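Local coordinates for protein phosphoribosylamine--glycine ligase (Thermotoga maritima, PDB 1VKZ) that catalyses the ATP-dependent joining of glycine to 5-phospho-beta-D-ribosylamine, giving glycinamide ribonucleotide in the de novo purine pathway, at residues P212-Y217 / M232-V238; L251-L256 / L270-L274. All blocks are in the same frame, centred on the assembly; numbering follows the deposited sequence.

Interaction 1. Residues P212-Y217 / M232-V238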
ATOM      1  N   PRO A 212     -12.006   6.570  -0.560  1.00 40.25           N
ATOM      2  CA  PRO A 212     -12.095   7.094   0.760  1.00 39.85           C
ATOM      3  C   PRO A 212     -10.728   7.210   1.403  1.00 40.08           C
ATOM      4  O   PRO A 212      -9.940   6.267   1.349  1.00 44.10           O
ATOM      5  CB  PRO A 212     -12.905   6.024   1.491  1.00 40.26           C
ATOM      6  CG  PRO A 212     -13.718   5.439   0.511  1.00 39.55           C
ATOM      7  CD  PRO A 212     -12.930   5.437  -0.741  1.00 41.24           C
ATOM      8  N   PHE A 213     -10.466   8.333   2.039  1.00 38.90           N
ATOM      9  CA  PHE A 213      -9.219   8.535   2.784  1.00 38.89           C
ATOM     10  C   PHE A 213      -9.259   7.762   4.100  1.00 42.30           C
ATOM     11  O   PHE A 213     -10.297   7.727   4.799  1.00 46.29           O
ATOM     12  CB  PHE A 213      -8.956  10.036   3.019  1.00 36.25           C
ATOM     13  CG  PHE A 213      -8.782  10.802   1.751  1.00 35.21           C
ATOM     14  CD1 PHE A 213      -9.878  11.217   1.014  1.00 42.03           C
ATOM     15  CD2 PHE A 213      -7.526  11.064   1.247  1.00 42.24           C
ATOM     16  CE1 PHE A 213      -9.713  11.918  -0.191  1.00 44.48           C
ATOM     17  CE2 PHE A 213      -7.367  11.761   0.027  1.00 38.47           C
ATOM     18  CZ  PHE A 213      -8.453  12.168  -0.679  1.00 32.68           C
ATOM     19  N   VAL A 214      -8.147   7.119   4.427  1.00 44.66           N
ATOM     20  CA  VAL A 214      -8.063   6.274   5.609  1.00 46.63           C
ATOM     21  C   VAL A 214      -6.818   6.676   6.376  1.00 47.95           C
ATOM     22  O   VAL A 214      -5.933   7.283   5.828  1.00 50.08           O
ATOM     23  CB  VAL A 214      -8.109   4.751   5.250  1.00 45.43           C
ATOM     24  CG1 VAL A 214      -9.254   4.478   4.334  1.00 46.00           C
ATOM     25  CG2 VAL A 214      -6.873   4.288   4.598  1.00 51.75           C
ATOM     26  N   ARG A 215      -6.761   6.394   7.659  1.00 49.32           N
ATOM     27  CA  ARG A 215      -5.602   6.787   8.425  1.00 50.42           C
ATOM     28  C   ARG A 215      -4.896   5.506   8.791  1.00 51.10           C
ATOM     29  O   ARG A 215      -5.501   4.594   9.302  1.00 52.59           O
ATOM     30  CB  ARG A 215      -5.990   7.621   9.662  1.00 51.88           C
ATOM     31  CG  ARG A 215      -4.777   8.036  10.483  1.00 53.88           C
ATOM     32  CD  ARG A 215      -4.934   9.246  11.372  1.00 56.93           C
ATOM     33  NE  ARG A 215      -5.671  10.377  10.792  1.00 68.95           N
ATOM     34  CZ  ARG A 215      -5.326  11.071   9.700  1.00 69.47           C
ATOM     35  NH1 ARG A 215      -4.254  10.752   8.971  1.00 72.67           N
ATOM     36  NH2 ARG A 215      -6.092  12.089   9.310  1.00 61.41           N
ATOM     37  N   ASP A 216      -3.614   5.426   8.504  1.00 53.22           N
ATOM     38  CA  ASP A 216      -2.855   4.231   8.837  1.00 54.31           C
ATOM     39  C   ASP A 216      -1.911   4.454  10.048  1.00 50.45           C
ATOM     40  O   ASP A 216      -1.643   5.585  10.479  1.00 48.80           O
ATOM     41  CB  ASP A 216      -2.140   3.670   7.594  1.00 58.12           C
ATOM     42  CG  ASP A 216      -1.523   4.759   6.713  1.00 65.41           C
ATOM     43  OD1 ASP A 216      -0.496   5.355   7.127  1.00 70.62           O
ATOM     44  OD2 ASP A 216      -1.998   5.064   5.591  1.00 74.44           O
ATOM     45  N   TYR A 217      -1.454   3.333  10.600  1.00 47.61           N
ATOM     46  CA  TYR A 217      -0.641   3.301  11.770  1.00 43.69           C
ATOM     47  C   TYR A 217       0.607   2.517  11.401  1.00 46.06           C
ATOM     48  O   TYR A 217       0.600   1.290  11.414  1.00 48.82           O
ATOM     49  CB  TYR A 217      -1.431   2.628  12.886  1.00 44.62           C
ATOM     50  CG  TYR A 217      -2.578   3.466  13.418  1.00 40.73           C
ATOM     51  CD1 TYR A 217      -3.753   3.586  12.706  1.00 42.74           C
ATOM     52  CD2 TYR A 217      -2.475   4.153  14.638  1.00 49.24           C
ATOM     53  CE1 TYR A 217      -4.806   4.335  13.173  1.00 40.54           C
ATOM     54  CE2 TYR A 217      -3.535   4.936  15.116  1.00 46.18           C
ATOM     55  CZ  TYR A 217      -4.697   5.012  14.365  1.00 40.58           C
ATOM     56  OH  TYR A 217      -5.766   5.754  14.797  1.00 37.56           O
HETATM   57  N   MSE A 232       0.038  -1.199  11.060  1.00 41.26           N
HETATM   58  CA  MSE A 232      -0.553  -1.907  12.224  1.00 42.75           C
HETATM   59  C   MSE A 232      -2.080  -1.701  12.423  1.00 43.83           C
HETATM   60  O   MSE A 232      -2.701  -2.258  13.332  1.00 41.70           O
HETATM   61  CB  MSE A 232       0.203  -1.554  13.487  1.00 40.90           C
HETATM   62  CG  MSE A 232       1.599  -2.124  13.478  1.00 46.92           C
HETATM   63 SE   MSE A 232       1.583  -4.106  13.452  1.00 59.31          SE
HETATM   64  CE  MSE A 232       1.199  -4.495  15.459  1.00 60.26           C
ATOM     65  N   GLY A 233      -2.672  -0.898  11.566  1.00 44.16           N
ATOM     66  CA  GLY A 233      -4.105  -0.803  11.519  1.00 43.87           C
ATOM     67  C   GLY A 233      -4.458   0.406  10.706  1.00 44.58           C
ATOM     68  O   GLY A 233      -3.582   1.170  10.283  1.00 43.53           O
ATOM     69  N   SER A 234      -5.752   0.584  10.489  1.00 45.01           N
ATOM     70  CA  SER A 234      -6.244   1.801   9.883  1.00 43.39           C
ATOM     71  C   SER A 234      -7.716   1.936  10.163  1.00 40.38           C
ATOM     72  O   SER A 234      -8.382   1.015  10.649  1.00 38.23           O
ATOM     73  CB  SER A 234      -5.976   1.819   8.389  1.00 43.41           C
ATOM     74  OG  SER A 234      -6.591   0.701   7.821  1.00 52.44           O
ATOM     75  N   TRP A 235      -8.213   3.123   9.907  1.00 38.89           N
ATOM     76  CA  TRP A 235      -9.614   3.310   9.968  1.00 40.52           C
ATOM     77  C   TRP A 235     -10.005   4.313   8.933  1.00 40.34           C
ATOM     78  O   TRP A 235      -9.157   4.981   8.356  1.00 39.25           O
ATOM     79  CB  TRP A 235     -10.028   3.751  11.339  1.00 38.69           C
ATOM     80  CG  TRP A 235      -9.517   5.061  11.713  1.00 42.63           C
ATOM     81  CD1 TRP A 235      -8.342   5.347  12.398  1.00 38.97           C
ATOM     82  CD2 TRP A 235     -10.156   6.308  11.482  1.00 41.34           C
ATOM     83  NE1 TRP A 235      -8.221   6.704  12.580  1.00 35.70           N
ATOM     84  CE2 TRP A 235      -9.319   7.322  12.028  1.00 43.52           C
ATOM     85  CE3 TRP A 235     -11.352   6.685  10.870  1.00 35.44           C
ATOM     86  CZ2 TRP A 235      -9.657   8.678  11.970  1.00 43.79           C
ATOM     87  CZ3 TRP A 235     -11.679   8.023  10.817  1.00 39.54           C
ATOM     88  CH2 TRP A 235     -10.843   9.004  11.370  1.00 41.21           C
ATOM     89  N   GLY A 236     -11.302   4.385   8.675  1.00 39.90           N
ATOM     90  CA  GLY A 236     -11.813   5.386   7.794  1.00 38.54           C
ATOM     91  C   GLY A 236     -13.306   5.392   7.897  1.00 37.89           C
ATOM     92  O   GLY A 236     -13.891   4.517   8.563  1.00 36.36           O
ATOM     93  N   PRO A 237     -13.924   6.355   7.211  1.00 39.09           N
ATOM     94  CA  PRO A 237     -13.196   7.320   6.408  1.00 38.43           C
ATOM     95  C   PRO A 237     -12.757   8.539   7.204  1.00 37.40           C
ATOM     96  O   PRO A 237     -13.425   8.931   8.125  1.00 34.64           O
ATOM     97  CB  PRO A 237     -14.205   7.700   5.331  1.00 36.81           C
ATOM     98  CG  PRO A 237     -15.508   7.544   5.962  1.00 39.32           C
ATOM     99  CD  PRO A 237     -15.374   6.579   7.126  1.00 40.55           C
ATOM    100  N   VAL A 238     -11.622   9.096   6.815  1.00 39.15           N
ATOM    101  CA  VAL A 238     -11.104  10.356   7.302  1.00 38.85           C
ATOM    102  C   VAL A 238     -11.705  11.489   6.475  1.00 39.74           C
ATOM    103  O   VAL A 238     -11.839  11.332   5.278  1.00 40.66           O
ATOM    104  CB  VAL A 238      -9.563  10.404   7.087  1.00 37.51           C
ATOM    105  CG1 VAL A 238      -8.996  11.780   7.398  1.00 36.42           C
ATOM    106  CG2 VAL A 238      -8.870   9.344   7.923  1.00 39.65           C
TER

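Interaction 2. Residues L251-L256 / L270-L274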
ATOM      1  N   LEU A 251      -3.090  17.092  -8.244  1.00 45.63           N
ATOM      2  CA  LEU A 251      -1.897  16.222  -8.252  1.00 44.07           C
ATOM      3  C   LEU A 251      -2.109  14.980  -9.102  1.00 45.23           C
ATOM      4  O   LEU A 251      -1.204  14.574  -9.855  1.00 45.63           O
ATOM      5  CB  LEU A 251      -1.494  15.819  -6.828  1.00 43.44           C
ATOM      6  CG  LEU A 251      -0.818  16.907  -5.992  1.00 49.29           C
ATOM      7  CD1 LEU A 251      -0.549  16.425  -4.540  1.00 47.94           C
ATOM      8  CD2 LEU A 251       0.459  17.415  -6.675  1.00 42.82           C
ATOM      9  N   PHE A 252      -3.284  14.368  -8.969  1.00 46.80           N
ATOM     10  CA  PHE A 252      -3.661  13.225  -9.809  1.00 44.93           C
ATOM     11  C   PHE A 252      -3.721  13.581 -11.293  1.00 45.61           C
ATOM     12  O   PHE A 252      -3.174  12.845 -12.133  1.00 46.07           O
ATOM     13  CB  PHE A 252      -5.000  12.666  -9.359  1.00 44.86           C
ATOM     14  CG  PHE A 252      -4.898  11.703  -8.236  1.00 41.03           C
ATOM     15  CD1 PHE A 252      -4.260  10.496  -8.410  1.00 48.43           C
ATOM     16  CD2 PHE A 252      -5.455  11.993  -7.004  1.00 45.53           C
ATOM     17  CE1 PHE A 252      -4.168   9.605  -7.361  1.00 45.44           C
ATOM     18  CE2 PHE A 252      -5.378  11.104  -5.965  1.00 46.24           C
ATOM     19  CZ  PHE A 252      -4.742   9.918  -6.139  1.00 45.31           C
ATOM     20  N   ASP A 253      -4.359  14.709 -11.605  1.00 45.43           N
ATOM     21  CA  ASP A 253      -4.449  15.153 -12.985  1.00 48.75           C
ATOM     22  C   ASP A 253      -3.077  15.380 -13.609  1.00 47.81           C
ATOM     23  O   ASP A 253      -2.852  14.962 -14.751  1.00 48.16           O
ATOM     24  CB  ASP A 253      -5.305  16.421 -13.129  1.00 51.60           C
ATOM     25  CG  ASP A 253      -6.744  16.118 -13.550  1.00 63.37           C
ATOM     26  OD1 ASP A 253      -6.974  15.061 -14.216  1.00 65.53           O
ATOM     27  OD2 ASP A 253      -7.700  16.900 -13.267  1.00 73.84           O
ATOM     28  N   LYS A 254      -2.175  16.052 -12.892  1.00 44.69           N
ATOM     29  CA  LYS A 254      -0.892  16.436 -13.480  1.00 43.94           C
ATOM     30  C   LYS A 254      -0.009  15.214 -13.634  1.00 42.70           C
ATOM     31  O   LYS A 254       0.736  15.105 -14.595  1.00 44.14           O
ATOM     32  CB  LYS A 254      -0.195  17.525 -12.678  1.00 45.68           C
ATOM     33  CG  LYS A 254      -0.488  18.985 -13.086  1.00 46.05           C
ATOM     34  CD  LYS A 254       0.336  19.931 -12.179  1.00 47.96           C
ATOM     35  CE  LYS A 254       0.583  21.327 -12.772  1.00 56.08           C
ATOM     36  NZ  LYS A 254      -0.543  22.303 -12.527  1.00 65.62           N
ATOM     37  N   THR A 255      -0.154  14.270 -12.706  1.00 44.22           N
ATOM     38  CA  THR A 255       0.522  12.967 -12.765  1.00 40.86           C
ATOM     39  C   THR A 255       0.047  12.134 -13.933  1.00 42.02           C
ATOM     40  O   THR A 255       0.850  11.535 -14.643  1.00 45.32           O
ATOM     41  CB  THR A 255       0.286  12.196 -11.467  1.00 40.10           C
ATOM     42  OG1 THR A 255       0.878  12.904 -10.369  1.00 43.15           O
ATOM     43  CG2 THR A 255       1.027  10.852 -11.477  1.00 41.00           C
ATOM     44  N   LEU A 256      -1.256  12.080 -14.138  1.00 42.32           N
ATOM     45  CA  LEU A 256      -1.801  11.323 -15.264  1.00 39.67           C
ATOM     46  C   LEU A 256      -1.507  11.952 -16.611  1.00 40.76           C
ATOM     47  O   LEU A 256      -1.249  11.234 -17.600  1.00 43.27           O
ATOM     48  CB  LEU A 256      -3.292  11.109 -15.077  1.00 40.69           C
ATOM     49  CG  LEU A 256      -3.555  10.317 -13.805  1.00 36.36           C
ATOM     50  CD1 LEU A 256      -5.037  10.149 -13.572  1.00 41.41           C
ATOM     51  CD2 LEU A 256      -2.824   8.983 -13.885  1.00 47.80           C
ATOM     52  N   LEU A 270      -3.633   3.987  -8.310  1.00 44.72           N
ATOM     53  CA  LEU A 270      -2.516   4.911  -8.088  1.00 43.48           C
ATOM     54  C   LEU A 270      -2.606   5.446  -6.687  1.00 42.75           C
ATOM     55  O   LEU A 270      -3.607   6.026  -6.293  1.00 45.28           O
ATOM     56  CB  LEU A 270      -2.547   6.061  -9.094  1.00 43.53           C
ATOM     57  CG  LEU A 270      -1.505   7.163  -8.827  1.00 44.83           C
ATOM     58  CD1 LEU A 270      -0.060   6.595  -8.752  1.00 46.39           C
ATOM     59  CD2 LEU A 270      -1.613   8.225  -9.873  1.00 44.50           C
ATOM     60  N   TYR A 271      -1.514   5.305  -5.954  1.00 44.21           N
ATOM     61  CA  TYR A 271      -1.420   5.748  -4.562  1.00 43.16           C
ATOM     62  C   TYR A 271      -0.428   6.913  -4.505  1.00 44.91           C
ATOM     63  O   TYR A 271       0.666   6.839  -5.105  1.00 47.04           O
ATOM     64  CB  TYR A 271      -0.993   4.569  -3.683  1.00 41.75           C
ATOM     65  CG  TYR A 271      -0.539   4.884  -2.298  1.00 37.76           C
ATOM     66  CD1 TYR A 271       0.662   5.536  -2.067  1.00 47.47           C
ATOM     67  CD2 TYR A 271      -1.266   4.456  -1.200  1.00 46.33           C
ATOM     68  CE1 TYR A 271       1.094   5.790  -0.782  1.00 46.24           C
ATOM     69  CE2 TYR A 271      -0.857   4.721   0.093  1.00 38.07           C
ATOM     70  CZ  TYR A 271       0.321   5.378   0.293  1.00 42.51           C
ATOM     71  OH  TYR A 271       0.732   5.659   1.576  1.00 51.04           O
ATOM     72  N   LEU A 272      -0.839   7.997  -3.829  1.00 41.18           N
ATOM     73  CA  LEU A 272       0.008   9.120  -3.522  1.00 38.33           C
ATOM     74  C   LEU A 272       0.243   9.149  -2.039  1.00 38.64           C
ATOM     75  O   LEU A 272      -0.693   9.228  -1.268  1.00 43.15           O
ATOM     76  CB  LEU A 272      -0.686  10.421  -3.925  1.00 38.75           C
ATOM     77  CG  LEU A 272      -1.202  10.602  -5.339  1.00 41.02           C
ATOM     78  CD1 LEU A 272      -1.608  12.037  -5.578  1.00 49.76           C
ATOM     79  CD2 LEU A 272      -0.193  10.173  -6.332  1.00 41.16           C
ATOM     80  N   GLY A 273       1.485   9.075  -1.609  1.00 41.75           N
ATOM     81  CA  GLY A 273       1.814   9.356  -0.214  1.00 43.11           C
ATOM     82  C   GLY A 273       2.108  10.824  -0.165  1.00 45.07           C
ATOM     83  O   GLY A 273       3.003  11.291  -0.886  1.00 48.32           O
ATOM     84  N   LEU A 274       1.347  11.561   0.641  1.00 46.53           N
ATOM     85  CA  LEU A 274       1.405  13.019   0.631  1.00 45.79           C
ATOM     86  C   LEU A 274       1.851  13.557   1.972  1.00 45.11           C
ATOM     87  O   LEU A 274       1.928  12.846   2.952  1.00 47.78           O
ATOM     88  CB  LEU A 274       0.059  13.611   0.277  1.00 44.03           C
ATOM     89  CG  LEU A 274      -0.495  13.141  -1.073  1.00 46.80           C
ATOM     90  CD1 LEU A 274      -2.031  13.299  -1.140  1.00 40.96           C
ATOM     91  CD2 LEU A 274       0.175  13.884  -2.213  1.00 43.33           C
TER

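Interaction 1. Residues P212-Y217 / M232-V238
R215 and W235 face each other as a hydrogen-bonded pair of an antiparallel ribbon, each giving its amide hydrogen to the other's carbonyl. R215 N meets W235 O at 2.9 Å, while the return bond from W235 N to R215 O is longer, 3.1 Å. D216 and S234 form the next, non-hydrogen-bonded pair. Further bonds flank these pairs: V238 N donates almost straight to F213 O (2.8 Å), standing above that carbonyl's plane, and M232 N binds Y217 O. Y217 N to G233 O is weak. At its backbone angles G233 would jam a CB against the preceding carbonyl oxygen, and a CB on G236 would clash with CG1 of V214.

One face of the ribbon carries the indole of W235. Its CG lies between the backbone N and carbonyl carbon (chi1 65°), which brings the ring back under R215, whose CB makes a CH-pi contact 4.2 Å from the centroid of the five-membered ring. CG2 of V238 covers the same indole near its rim and also lies over a face of the R215 guanidinium; V238 CG1 touches R215 NH2 at 3.5 Å. Y217 meets W235 with its ring edge, CE1 lying 3.8 Å from CD1 of the indole, and its hydroxyl bonds to the backbone N of A411. Replacing the tyrosine with an alanine is likely to leave the A411 amide without its phenolic mate and open a gap beside the indole edge.

S234, on the face it shares with D216, and V214 pack against helix 294-301. As 233-236 also pairs with strand 327-334, 215-219 is the outermost strand of an antiparallel sheet; backbone bonds thus set the register, while apolar contacts fix the indole and the arginine stem.

Interaction 2. Residues L251-L256 / L270-L274
Helix 242-261 packs on the antiparallel sheet of the ATP-grasp domain, and here its segment 251-256 meets strand 270-274 through F252 and three leucines of the strand. The short axes approach to 10.7 Å and run 123° apart, so the helix lies obliquely over the strand. L270, L272 and L274 all direct their side chains to the helix.

The F252 ring carries much of the contact. L272 CD1 sits over its centre, 3.8 Å from the centroid and only 9° off the ring normal, a clear CH-pi contact; L272 CG reaches CZ at 3.7 Å. With L272 CG anti to its own carbonyl carbon (chi1 -54°), the isopropyl end is carried over that face. L270 CD2 comes against CD1 of the same ring at 3.8 Å, and the backbone O of L270 lies in the ring plane at its edge. F208, on strand 207-210, also meets this ring.

Farther along the strand, L251 and L274 lie alongside each other, pointing opposite ways, with L251 CD1 3.5 Å from L274 CD2. CG2 of T255 and CD2 of L256 close on L270 CD2 from the helix side. The hydroxyl of T255 turns back to its own helix: OG1 donates to L251 O at 2.7 Å, on the opposite face of that carbonyl from T255 N, and also bonds to Y286 OH.

The buried threonine oxygen is therefore satisfied by hydrogen bonds within the helix and to strand 280-287, and the helix-strand interface is mainly apolar, aliphatic side chains around one aromatic ring.

How the interactions relate
The two contacts follow in series along the chain: strand 233-236 of interaction 1 is succeeded by helix 242-261, which supplies the helical side of interaction 2. Their centres are 18 Å apart and their nearest atoms about 5 Å, without touching. They serve different sheets, interaction 1 the one that includes 327-334 and interaction 2 the one that includes 195-204 and 280-287. Both lie near predicted ligand sites: the side chains of F213 and L274 are about 4 and 5 Å from that of L197, in the predicted ATP-binding region, and those of D216 and L270 about 9 and 6 Å from that of N287, a predicted magnesium ligand.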